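Local coordinates for protein mannitol dehydrogenase (Helicobacter pylori, PDB 3TWO) that probably interconverts cinnamyl alcohols and their aldehydes with NADP(H) as cofactor, as a zinc-dependent medium-chain alcohol dehydrogenase, at residues D35-H43 against F337-K345; D147-L158 against S306-L317. All blocks are in the same frame, centred on the assembly; numbering follows the deposited sequence.

Contact 1: D35-H43 against F337-K345. With ZN (zinc ion), chain G; NDP (NADPH dihydro-nicotinamide-adenine-dinucleotide phosphate), chain F.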
loop_
_atom_site.group_PDB
_atom_site.type_symbol
_atom_site.label_atom_id
_atom_site.label_comp_id
_atom_site.label_asym_id
_atom_site.label_seq_id
_atom_site.Cartn_x
_atom_site.Cartn_y
_atom_site.Cartn_z
ATOM N N ASP B 35 18.223 22.270 -28.992
ATOM C CA ASP B 35 18.096 21.469 -30.201
ATOM C C ASP B 35 18.085 20.001 -29.789
ATOM O O ASP B 35 19.033 19.540 -29.164
ATOM C CB ASP B 35 19.306 21.662 -31.140
ATOM C CG ASP B 35 19.025 22.634 -32.252
ATOM O OD1 ASP B 35 18.202 23.559 -32.078
ATOM O OD2 ASP B 35 19.651 22.476 -33.330
ATOM N N ILE B 36 17.055 19.278 -30.186
ATOM C CA ILE B 36 16.859 17.891 -29.754
ATOM C C ILE B 36 17.585 16.908 -30.689
ATOM O O ILE B 36 17.368 16.918 -31.906
ATOM C CB ILE B 36 15.383 17.563 -29.675
ATOM C CG1 ILE B 36 14.717 18.401 -28.573
ATOM C CG2 ILE B 36 15.152 16.055 -29.408
ATOM C CD1 ILE B 36 13.199 18.163 -28.454
ATOM N N LEU B 37 18.467 16.087 -30.122
ATOM C CA LEU B 37 19.271 15.129 -30.912
ATOM C C LEU B 37 18.625 13.736 -30.840
ATOM O O LEU B 37 18.449 13.055 -31.875
ATOM C CB LEU B 37 20.764 15.118 -30.459
ATOM C CG LEU B 37 21.659 16.395 -30.572
ATOM C CD1 LEU B 37 23.131 15.992 -30.668
ATOM C CD2 LEU B 37 21.379 17.181 -31.755
ATOM N N TYR B 38 18.231 13.316 -29.647
ATOM C CA TYR B 38 17.605 12.002 -29.450
ATOM C C TYR B 38 16.355 12.088 -28.590
ATOM O O TYR B 38 16.316 12.873 -27.617
ATOM C CB TYR B 38 18.589 11.006 -28.842
ATOM C CG TYR B 38 19.818 10.829 -29.750
ATOM C CD1 TYR B 38 20.997 11.586 -29.530
ATOM C CD2 TYR B 38 19.769 9.967 -30.869
ATOM C CE1 TYR B 38 22.150 11.464 -30.390
ATOM C CE2 TYR B 38 20.900 9.824 -31.743
ATOM C CZ TYR B 38 22.071 10.601 -31.483
ATOM O OH TYR B 38 23.151 10.465 -32.284
ATOM N N ALA B 39 15.319 11.316 -28.995
ATOM C CA ALA B 39 14.059 11.296 -28.276
ATOM C C ALA B 39 13.669 9.848 -28.032
ATOM O O ALA B 39 13.391 9.108 -28.989
ATOM C CB ALA B 39 12.980 12.030 -29.030
ATOM N N GLY B 40 13.744 9.436 -26.754
ATOM C CA GLY B 40 13.207 8.134 -26.298
ATOM C C GLY B 40 11.700 8.051 -26.424
ATOM O O GLY B 40 10.971 9.067 -26.254
ATOM N N ILE B 41 11.218 6.843 -26.747
ATOM C CA ILE B 41 9.789 6.576 -26.737
ATOM C C ILE B 41 9.481 5.807 -25.461
ATOM O O ILE B 41 10.025 4.743 -25.255
ATOM C CB ILE B 41 9.396 5.707 -27.939
ATOM C CG1 ILE B 41 9.637 6.465 -29.253
ATOM C CG2 ILE B 41 7.946 5.135 -27.784
ATOM C CD1 ILE B 41 9.321 5.611 -30.443
ATOM N N CYS B 42 8.610 6.358 -24.613
ATOM C CA CYS B 42 8.223 5.699 -23.398
ATOM C C CYS B 42 6.787 5.134 -23.652
ATOM O O CYS B 42 6.043 5.711 -24.425
ATOM C CB CYS B 42 8.187 6.787 -22.315
ATOM S SG CYS B 42 7.481 6.214 -20.744
ATOM N N HIS B 43 6.392 4.081 -22.958
ATOM C CA HIS B 43 4.994 3.573 -23.093
ATOM C C HIS B 43 3.931 4.590 -22.597
ATOM O O HIS B 43 2.781 4.532 -23.016
ATOM C CB HIS B 43 4.817 2.214 -22.385
ATOM C CG HIS B 43 3.787 1.306 -23.000
ATOM N ND1 HIS B 43 2.447 1.642 -23.114
ATOM C CD2 HIS B 43 3.886 0.020 -23.433
ATOM C CE1 HIS B 43 1.779 0.632 -23.660
ATOM N NE2 HIS B 43 2.628 -0.371 -23.846
ATOM N N PHE B 337 13.737 -3.384 -25.943
ATOM C CA PHE B 337 13.790 -2.537 -24.766
ATOM C C PHE B 337 13.325 -1.131 -25.144
ATOM O O PHE B 337 12.100 -0.952 -25.388
ATOM C CB PHE B 337 15.134 -2.672 -24.016
ATOM C CG PHE B 337 15.429 -4.126 -23.575
ATOM C CD1 PHE B 337 16.393 -4.920 -24.247
ATOM C CD2 PHE B 337 14.721 -4.718 -22.528
ATOM C CE1 PHE B 337 16.662 -6.234 -23.826
ATOM C CE2 PHE B 337 14.985 -6.038 -22.122
ATOM C CZ PHE B 337 15.974 -6.791 -22.788
ATOM N N ARG B 338 14.233 -0.150 -25.230
ATOM C CA ARG B 338 13.823 1.207 -25.621
ATOM C C ARG B 338 14.043 1.421 -27.101
ATOM O O ARG B 338 15.100 1.004 -27.637
ATOM C CB ARG B 338 14.562 2.293 -24.791
ATOM C CG ARG B 338 13.776 2.733 -23.538
ATOM C CD ARG B 338 12.709 3.767 -23.934
ATOM N NE ARG B 338 12.026 4.379 -22.804
ATOM C CZ ARG B 338 10.977 3.856 -22.168
ATOM N NH1 ARG B 338 10.543 2.635 -22.478
ATOM N NH2 ARG B 338 10.422 4.530 -21.168
ATOM N N TYR B 339 13.074 2.084 -27.749
ATOM C CA TYR B 339 13.292 2.740 -29.073
ATOM C C TYR B 339 13.729 4.186 -28.856
ATOM O O TYR B 339 13.231 4.880 -27.918
ATOM C CB TYR B 339 12.024 2.751 -29.944
ATOM C CG TYR B 339 11.605 1.372 -30.439
ATOM C CD1 TYR B 339 10.540 0.678 -29.823
ATOM C CD2 TYR B 339 12.287 0.746 -31.486
ATOM C CE1 TYR B 339 10.153 -0.590 -30.284
ATOM C CE2 TYR B 339 11.924 -0.519 -31.944
ATOM C CZ TYR B 339 10.864 -1.167 -31.351
ATOM O OH TYR B 339 10.524 -2.408 -31.793
ATOM N N VAL B 340 14.680 4.638 -29.685
ATOM C CA VAL B 340 15.107 6.018 -29.599
ATOM C C VAL B 340 15.120 6.650 -30.995
ATOM O O VAL B 340 15.674 6.057 -31.951
ATOM C CB VAL B 340 16.464 6.163 -28.963
ATOM C CG1 VAL B 340 16.910 7.607 -29.125
ATOM C CG2 VAL B 340 16.434 5.749 -27.470
ATOM N N ILE B 341 14.502 7.830 -31.113
ATOM C CA ILE B 341 14.411 8.501 -32.420
ATOM C C ILE B 341 15.631 9.364 -32.656
ATOM O O ILE B 341 16.007 10.178 -31.823
ATOM C CB ILE B 341 13.154 9.378 -32.574
ATOM C CG1 ILE B 341 11.858 8.562 -32.323
ATOM C CG2 ILE B 341 13.148 10.035 -33.979
ATOM C CD1 ILE B 341 10.649 9.426 -32.053
ATOM N N ASP B 342 16.253 9.176 -33.801
ATOM C CA ASP B 342 17.388 10.003 -34.135
ATOM C C ASP B 342 16.814 11.237 -34.849
ATOM O O ASP B 342 16.424 11.191 -36.028
ATOM C CB ASP B 342 18.406 9.159 -34.932
ATOM C CG ASP B 342 19.491 9.986 -35.572
ATOM O OD1 ASP B 342 19.379 11.217 -35.649
ATOM O OD2 ASP B 342 20.438 9.359 -36.037
ATOM N N MET B 343 16.672 12.309 -34.069
ATOM C CA MET B 343 15.928 13.458 -34.505
ATOM C C MET B 343 16.601 14.252 -35.629
ATOM O O MET B 343 15.916 14.691 -36.574
ATOM C CB MET B 343 15.553 14.380 -33.341
ATOM C CG MET B 343 14.393 15.273 -33.676
ATOM S SD MET B 343 12.851 14.313 -33.826
ATOM C CE MET B 343 13.051 13.129 -32.543
ATOM N N LYS B 344 17.915 14.414 -35.540
ATOM C CA LYS B 344 18.632 15.011 -36.657
ATOM C C LYS B 344 18.350 14.316 -37.979
ATOM O O LYS B 344 18.106 14.987 -38.987
ATOM C CB LYS B 344 20.144 14.969 -36.430
ATOM C CG LYS B 344 20.704 16.062 -35.570
ATOM C CD LYS B 344 20.537 17.445 -36.213
ATOM C CE LYS B 344 19.541 18.292 -35.396
ATOM N NZ LYS B 344 20.015 19.684 -35.446
ATOM N N LYS B 345 18.429 12.990 -38.014
ATOM C CA LYS B 345 18.246 12.313 -39.309
ATOM C C LYS B 345 16.785 12.357 -39.754
ATOM O O LYS B 345 16.496 12.320 -40.936
ATOM C CB LYS B 345 18.674 10.865 -39.290
ATOM C CG LYS B 345 20.109 10.582 -39.029
ATOM C CD LYS B 345 20.416 9.141 -39.588
ATOM C CE LYS B 345 21.626 8.449 -38.914
ATOM N NZ LYS B 345 22.967 8.980 -39.342
HETATM ZN ZN ZN G . 7.742 8.214 -19.267
HETATM P PA NDP F . 7.336 -0.847 -22.418
HETATM O O1A NDP F . 6.310 -1.603 -23.154
HETATM O O2A NDP F . 8.891 -0.921 -22.654
HETATM O O5B NDP F . 7.572 -2.117 -21.423
HETATM C C5B NDP F . 6.415 -2.883 -20.788
HETATM C C4B NDP F . 6.890 -4.307 -20.524
HETATM O O4B NDP F . 5.997 -5.142 -19.675
HETATM C C3B NDP F . 7.058 -5.033 -21.877
HETATM O O3B NDP F . 8.369 -5.716 -21.854
HETATM C C2B NDP F . 5.892 -6.058 -21.856
HETATM O O2B NDP F . 6.344 -7.201 -22.606
HETATM C C1B NDP F . 5.834 -6.453 -20.361
HETATM N N9A NDP F . 4.477 -6.832 -19.904
HETATM C C8A NDP F . 3.318 -6.337 -20.395
HETATM N N7A NDP F . 2.340 -6.878 -19.687
HETATM C C5A NDP F . 2.861 -7.692 -18.773
HETATM C C6A NDP F . 2.315 -8.496 -17.789
HETATM N N6A NDP F . 0.961 -8.612 -17.570
HETATM N N1A NDP F . 3.172 -9.196 -17.054
HETATM C C2A NDP F . 4.478 -9.129 -17.193
HETATM N N3A NDP F . 5.024 -8.364 -18.107
HETATM C C4A NDP F . 4.220 -7.651 -18.915
HETATM O O3 NDP F . 6.860 0.031 -21.195
HETATM P PN NDP F . 7.695 1.057 -20.431
HETATM O O1N NDP F . 8.782 0.423 -19.652
HETATM O O2N NDP F . 8.083 2.332 -21.225
HETATM O O5D NDP F . 6.608 1.598 -19.429
HETATM C C5D NDP F . 5.831 0.584 -18.627
HETATM C C4D NDP F . 4.635 1.288 -17.858
HETATM O O4D NDP F . 5.321 2.223 -17.004
HETATM C C3D NDP F . 3.648 2.107 -18.732
HETATM O O3D NDP F . 2.305 1.916 -18.207
HETATM C C2D NDP F . 4.190 3.542 -18.542
HETATM O O2D NDP F . 3.169 4.467 -18.684
HETATM C C1D NDP F . 4.601 3.484 -17.052
HETATM N N1N NDP F . 5.492 4.609 -16.608
HETATM C C2N NDP F . 5.245 5.187 -15.342
HETATM C C3N NDP F . 6.034 6.226 -14.877
HETATM C C7N NDP F . 5.791 6.765 -13.469
HETATM O O7N NDP F . 5.211 6.074 -12.616
HETATM N N7N NDP F . 6.465 7.873 -13.177
HETATM C C4N NDP F . 7.067 6.735 -15.699
HETATM C C5N NDP F . 7.355 6.138 -16.960
HETATM C C6N NDP F . 6.576 5.098 -17.424
HETATM P P2B NDP F . 5.439 -7.977 -23.619
HETATM O O1X NDP F . 6.368 -8.092 -24.966
HETATM O O2X NDP F . 4.973 -9.230 -23.016
HETATM O O3X NDP F . 4.233 -7.019 -24.012
HETATM O O HOH W 1 10.477 2.502 -26.732
#
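Strands 35-40 and 338-342 run antiparallel, 151° between their directions, as neighbouring strands in the mixed sheet of the GroES-like catalytic domain of a zinc-dependent alcohol dehydrogenase. Ala-39 and Ile-341 form the hydrogen-bonded pair: Ile-341 N reaches Ala-39 O at 2.7 Å, almost straight, and Ala-39 N returns the bond to Ile-341 O. Ile-41 N to Tyr-339 O and Met-343 N to Leu-37 O extend the pairing at its two ends. Leu-37 and Tyr-38 together face Ala-67 on the neighbouring strand 65-73, a classic beta bulge.

On one face Tyr-38 lies beside Asp-342, both pointing the same way, with ring and carboxylate planes 53° apart; its CB also rests on Val-340 CG1. Ala-39 and Ile-341 share the opposite face, where Met-343, bent at chi2 and chi3, brings CE to 3.7 Å from Ala-39 CB. Ile-41 crosses Ile-341 at about a right angle and also packs on Ala-326 and Leu-330 of helix 323-331. Asp-342, the N-cap of helix 343-346, accepts from Lys-345 N, while Lys-344 NZ forms a salt bridge with Asp-35 OD2 at 3.5 Å.

The active-site end is built differently. Cys-42 SG binds the zinc ion at 2.5 Å, together with His-64 and Cys-160. The bent side chain of Arg-338 lays one guanidinium face against Ile-41 O and Cys-42 CA, and its NE is held by Glu-65. At the guanidinium edge, NADPH O2N accepts from Arg-338 NH1 at 2.8 Å; the same oxygen accepts from His-43 N at 3.0 Å.

Contact 2: D147-L158 against S306-L317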
loop_
_atom_site.group_PDB
_atom_site.type_symbol
_atom_site.label_atom_id
_atom_site.label_comp_id
_atom_site.label_asym_id
_atom_site.label_seq_id
_atom_site.Cartn_x
_atom_site.Cartn_y
_atom_site.Cartn_z
ATOM N N ASP B 147 27.156 14.979 -19.249
ATOM C CA ASP B 147 28.583 14.970 -19.636
ATOM C C ASP B 147 28.739 15.003 -21.152
ATOM O O ASP B 147 28.154 14.185 -21.827
ATOM C CB ASP B 147 29.222 13.664 -19.167
ATOM C CG ASP B 147 30.710 13.702 -19.282
ATOM O OD1 ASP B 147 31.290 13.759 -20.392
ATOM O OD2 ASP B 147 31.312 13.752 -18.219
ATOM N N LYS B 148 29.551 15.899 -21.683
ATOM C CA LYS B 148 29.729 16.047 -23.137
ATOM C C LYS B 148 30.261 14.801 -23.897
ATOM O O LYS B 148 30.089 14.694 -25.133
ATOM C CB LYS B 148 30.571 17.286 -23.456
ATOM C CG LYS B 148 31.857 17.400 -22.634
ATOM C CD LYS B 148 33.018 18.103 -23.382
ATOM C CE LYS B 148 34.298 18.105 -22.533
ATOM N NZ LYS B 148 34.892 19.486 -22.452
ATOM N N ASN B 149 30.890 13.858 -23.187
ATOM C CA ASN B 149 31.328 12.602 -23.833
ATOM C C ASN B 149 30.401 11.388 -23.667
ATOM O O ASN B 149 30.663 10.345 -24.231
ATOM C CB ASN B 149 32.745 12.228 -23.420
ATOM C CG ASN B 149 33.772 13.191 -23.986
ATOM O OD1 ASN B 149 34.350 13.976 -23.236
ATOM N ND2 ASN B 149 33.987 13.160 -25.322
ATOM N N ALA B 150 29.313 11.529 -22.915
ATOM C CA ALA B 150 28.348 10.455 -22.772
ATOM C C ALA B 150 27.688 10.103 -24.132
ATOM O O ALA B 150 27.446 10.998 -24.946
ATOM C CB ALA B 150 27.302 10.856 -21.736
ATOM N N PRO B 151 27.390 8.799 -24.385
ATOM C CA PRO B 151 26.662 8.489 -25.664
ATOM C C PRO B 151 25.197 9.004 -25.587
ATOM O O PRO B 151 24.384 8.509 -24.796
ATOM C CB PRO B 151 26.727 6.959 -25.763
ATOM C CG PRO B 151 26.884 6.473 -24.289
ATOM C CD PRO B 151 27.729 7.585 -23.608
ATOM N N LEU B 152 24.889 10.017 -26.384
ATOM C CA LEU B 152 23.682 10.812 -26.176
ATOM C C LEU B 152 22.400 10.074 -26.530
ATOM O O LEU B 152 21.332 10.299 -25.928
ATOM C CB LEU B 152 23.780 12.062 -27.012
ATOM C CG LEU B 152 23.381 13.326 -26.311
ATOM C CD1 LEU B 152 23.923 13.384 -24.856
ATOM C CD2 LEU B 152 23.921 14.490 -27.188
ATOM N N GLU B 153 22.501 9.178 -27.506
ATOM C CA GLU B 153 21.388 8.282 -27.865
ATOM C C GLU B 153 21.009 7.359 -26.674
ATOM O O GLU B 153 19.827 7.074 -26.479
ATOM C CB GLU B 153 21.689 7.511 -29.172
ATOM C CG GLU B 153 22.557 6.202 -29.131
ATOM C CD GLU B 153 24.031 6.453 -28.903
ATOM O OE1 GLU B 153 24.465 7.616 -28.865
ATOM O OE2 GLU B 153 24.779 5.463 -28.739
ATOM N N LYS B 154 21.997 6.962 -25.861
ATOM C CA LYS B 154 21.730 6.128 -24.670
ATOM C C LYS B 154 21.283 6.935 -23.436
ATOM O O LYS B 154 20.611 6.379 -22.509
ATOM C CB LYS B 154 22.984 5.342 -24.309
ATOM C CG LYS B 154 23.136 4.087 -25.169
ATOM C CD LYS B 154 24.414 3.415 -24.835
ATOM C CE LYS B 154 24.696 2.315 -25.836
ATOM N NZ LYS B 154 25.858 1.577 -25.296
ATOM N N VAL B 155 21.647 8.229 -23.422
ATOM C CA VAL B 155 21.338 9.113 -22.320
ATOM C C VAL B 155 19.836 9.413 -22.292
ATOM O O VAL B 155 19.259 9.473 -21.212
ATOM C CB VAL B 155 22.149 10.445 -22.395
ATOM C CG1 VAL B 155 21.592 11.526 -21.423
ATOM C CG2 VAL B 155 23.631 10.181 -22.104
ATOM N N ALA B 156 19.221 9.605 -23.461
ATOM C CA ALA B 156 17.854 10.122 -23.548
ATOM C C ALA B 156 16.837 9.366 -22.664
ATOM O O ALA B 156 16.052 9.999 -21.944
ATOM C CB ALA B 156 17.379 10.231 -25.083
ATOM N N PRO B 157 16.846 8.019 -22.683
ATOM C CA PRO B 157 15.801 7.363 -21.856
ATOM C C PRO B 157 16.125 7.391 -20.378
ATOM O O PRO B 157 15.248 7.072 -19.577
ATOM C CB PRO B 157 15.756 5.897 -22.371
ATOM C CG PRO B 157 16.402 5.931 -23.775
ATOM C CD PRO B 157 17.462 7.079 -23.649
ATOM N N LEU B 158 17.351 7.778 -19.994
ATOM C CA LEU B 158 17.602 7.995 -18.574
ATOM C C LEU B 158 16.637 9.032 -18.058
ATOM O O LEU B 158 16.262 8.964 -16.885
ATOM C CB LEU B 158 19.027 8.491 -18.288
ATOM C CG LEU B 158 20.139 7.605 -18.725
ATOM C CD1 LEU B 158 21.531 8.369 -18.621
ATOM C CD2 LEU B 158 20.095 6.320 -17.955
ATOM N N SER B 306 24.590 7.251 -13.524
ATOM C CA SER B 306 24.455 6.323 -14.622
ATOM C C SER B 306 25.619 6.533 -15.564
ATOM O O SER B 306 26.177 5.580 -16.096
ATOM C CB SER B 306 23.107 6.529 -15.318
ATOM O OG SER B 306 22.064 6.350 -14.372
ATOM N N ILE B 307 26.038 7.770 -15.727
ATOM C CA ILE B 307 27.125 8.009 -16.653
ATOM C C ILE B 307 28.423 7.542 -16.006
ATOM O O ILE B 307 29.271 6.916 -16.666
ATOM C CB ILE B 307 27.229 9.477 -17.041
ATOM C CG1 ILE B 307 26.159 9.794 -18.079
ATOM C CG2 ILE B 307 28.721 9.852 -17.507
ATOM C CD1 ILE B 307 25.920 11.365 -18.271
ATOM N N LYS B 308 28.581 7.849 -14.725
ATOM C CA LYS B 308 29.754 7.392 -13.989
ATOM C C LYS B 308 29.970 5.864 -14.039
ATOM O O LYS B 308 31.088 5.394 -14.267
ATOM C CB LYS B 308 29.668 7.821 -12.513
ATOM C CG LYS B 308 30.970 7.482 -11.774
ATOM C CD LYS B 308 30.760 7.498 -10.306
ATOM C CE LYS B 308 32.086 7.636 -9.570
ATOM N NZ LYS B 308 31.749 7.700 -8.099
ATOM N N HIS B 309 28.911 5.084 -13.800
ATOM C CA HIS B 309 29.055 3.634 -13.743
ATOM C C HIS B 309 28.732 2.954 -15.077
ATOM O O HIS B 309 28.671 1.709 -15.157
ATOM C CB HIS B 309 28.202 3.088 -12.589
ATOM C CG HIS B 309 28.717 3.540 -11.264
ATOM N ND1 HIS B 309 28.062 4.457 -10.480
ATOM C CD2 HIS B 309 29.894 3.301 -10.647
ATOM C CE1 HIS B 309 28.776 4.710 -9.398
ATOM N NE2 HIS B 309 29.898 4.026 -9.483
ATOM N N ASN B 310 28.540 3.762 -16.129
ATOM C CA ASN B 310 28.228 3.192 -17.448
ATOM C C ASN B 310 27.011 2.247 -17.412
ATOM O O ASN B 310 27.054 1.141 -17.915
ATOM C CB ASN B 310 29.450 2.513 -18.071
ATOM C CG ASN B 310 29.629 2.876 -19.537
ATOM O OD1 ASN B 310 30.398 3.827 -19.900
ATOM N ND2 ASN B 310 28.966 2.154 -20.393
ATOM N N ILE B 311 25.933 2.730 -16.819
ATOM C CA ILE B 311 24.675 2.042 -16.765
ATOM C C ILE B 311 23.705 2.766 -17.719
ATOM O O ILE B 311 23.226 3.871 -17.423
ATOM C CB ILE B 311 24.118 2.117 -15.348
ATOM C CG1 ILE B 311 25.074 1.418 -14.388
ATOM C CG2 ILE B 311 22.743 1.458 -15.261
ATOM C CD1 ILE B 311 24.693 1.562 -12.855
ATOM N N TYR B 312 23.450 2.150 -18.875
ATOM C CA TYR B 312 22.626 2.724 -19.893
ATOM C C TYR B 312 21.520 1.784 -20.365
ATOM O O TYR B 312 21.687 0.556 -20.349
ATOM C CB TYR B 312 23.485 3.076 -21.088
ATOM C CG TYR B 312 24.454 4.202 -20.848
ATOM C CD1 TYR B 312 25.847 3.965 -20.766
ATOM C CD2 TYR B 312 23.991 5.506 -20.706
ATOM C CE1 TYR B 312 26.772 5.048 -20.578
ATOM C CE2 TYR B 312 24.881 6.561 -20.536
ATOM C CZ TYR B 312 26.254 6.325 -20.479
ATOM O OH TYR B 312 27.056 7.415 -20.297
ATOM N N PRO B 313 20.362 2.365 -20.780
ATOM C CA PRO B 313 19.339 1.552 -21.493
ATOM C C PRO B 313 19.878 0.870 -22.740
ATOM O O PRO B 313 20.830 1.352 -23.430
ATOM C CB PRO B 313 18.283 2.585 -21.922
ATOM C CG PRO B 313 19.044 3.934 -21.897
ATOM C CD PRO B 313 19.992 3.798 -20.707
ATOM N N GLU B 314 19.276 -0.262 -23.013
ATOM C CA GLU B 314 19.416 -1.008 -24.258
ATOM C C GLU B 314 18.469 -0.313 -25.243
ATOM O O GLU B 314 17.246 -0.250 -25.018
ATOM C CB GLU B 314 18.878 -2.416 -24.021
ATOM C CG GLU B 314 19.597 -3.186 -22.962
ATOM C CD GLU B 314 20.977 -3.470 -23.430
ATOM O OE1 GLU B 314 21.070 -4.017 -24.562
ATOM O OE2 GLU B 314 21.951 -3.112 -22.717
ATOM N N ILE B 315 19.010 0.212 -26.320
ATOM C CA ILE B 315 18.176 1.013 -27.217
ATOM C C ILE B 315 18.298 0.507 -28.622
ATOM O O ILE B 315 19.299 -0.134 -28.981
ATOM C CB ILE B 315 18.530 2.523 -27.195
ATOM C CG1 ILE B 315 19.955 2.727 -27.738
ATOM C CG2 ILE B 315 18.524 3.036 -25.760
ATOM C CD1 ILE B 315 19.993 3.613 -28.890
ATOM N N ASP B 316 17.252 0.798 -29.395
ATOM C CA ASP B 316 17.236 0.601 -30.820
ATOM C C ASP B 316 16.893 1.939 -31.485
ATOM O O ASP B 316 15.813 2.461 -31.261
ATOM C CB ASP B 316 16.160 -0.443 -31.172
ATOM C CG ASP B 316 16.565 -1.868 -30.770
ATOM O OD1 ASP B 316 15.855 -2.505 -29.928
ATOM O OD2 ASP B 316 17.618 -2.376 -31.270
ATOM N N LEU B 317 17.795 2.428 -32.322
ATOM C CA LEU B 317 17.668 3.699 -33.019
ATOM C C LEU B 317 16.741 3.618 -34.207
ATOM O O LEU B 317 16.961 2.831 -35.087
ATOM C CB LEU B 317 19.014 4.116 -33.639
ATOM C CG LEU B 317 19.978 4.876 -32.760
ATOM C CD1 LEU B 317 21.253 5.267 -33.607
ATOM C CD2 LEU B 317 19.277 6.103 -32.182
#
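Tyr-312 is pressed against the short helix 152-155 and the turn leading into it, the centre of a contact made mainly by side chains between the stretch 147-158 that leads out of the N-terminal catalytic part and the segment that returns from the coenzyme domain. Pro-151 CG sits over one face of the Tyr-312 ring, 4.1 Å from its centroid and 21° off the normal, a CH-pi contact. Lys-154 crosses the same ring at about a right angle, with CB 3.7 Å from Tyr-312 CD2, and its extended chain carries CD past Tyr-312 CB. Val-155 runs alongside, its CG2 near CE2 of the ring.

Aliphatic contacts surround this. The Pro-157 and Pro-313 rings meet through their CG atoms at 3.8 Å, and Leu-158 CD2 comes to 3.7 Å from Pro-313 CD. Pro-313 CG also comes to 3.0 Å from the backbone atom Lys-154 O. Ile-307 CD1 packs on Ala-150 CB. Glu-153 contributes its aliphatic part: CG, placed between backbone N and carbonyl carbon (chi1 83°), meets Ile-315 CD1 at 3.7 Å.

Backbone turns shape both partners. Asp-147 OD1 accepts from Asn-149 N through its anti lone pair, an Asx turn within the type I turn 147-150. A Schellman motif with Asn-310 at C-prime ends helix 296-308 and turns the chain into the segment that holds Tyr-312.

Around the contact, Leu-158 and Pro-313 also pack on helix 187-198, Lys-194 of that helix donates to Tyr-312 O, Leu-152 leans on strand 31-40, and Ile-315 reaches Val-340 of strand 338-342.

Contacts 1 and 2 adjoin, their centres 12 Å apart, and are joined by parallel pairing of strands 315-318 and 338-342: Asp-316 N lies 2.8 Å from Arg-338 O, and Val-340 N lies 2.9 Å from Asp-316 O, both probable hydrogen bonds. A second seam runs through the first segments, where Tyr-38 CD1 packs 3.5 Å from Glu-153 N. Contact 1 touches the zinc ion and NADPH directly, whereas contact 2 stands one layer behind, the Pro-157 side chain about 9 Å from each. Pro-157 and Ile-315 nevertheless touch Arg-338, so contact 2 helps surround the arginine that grips the cofactor's pyrophosphate.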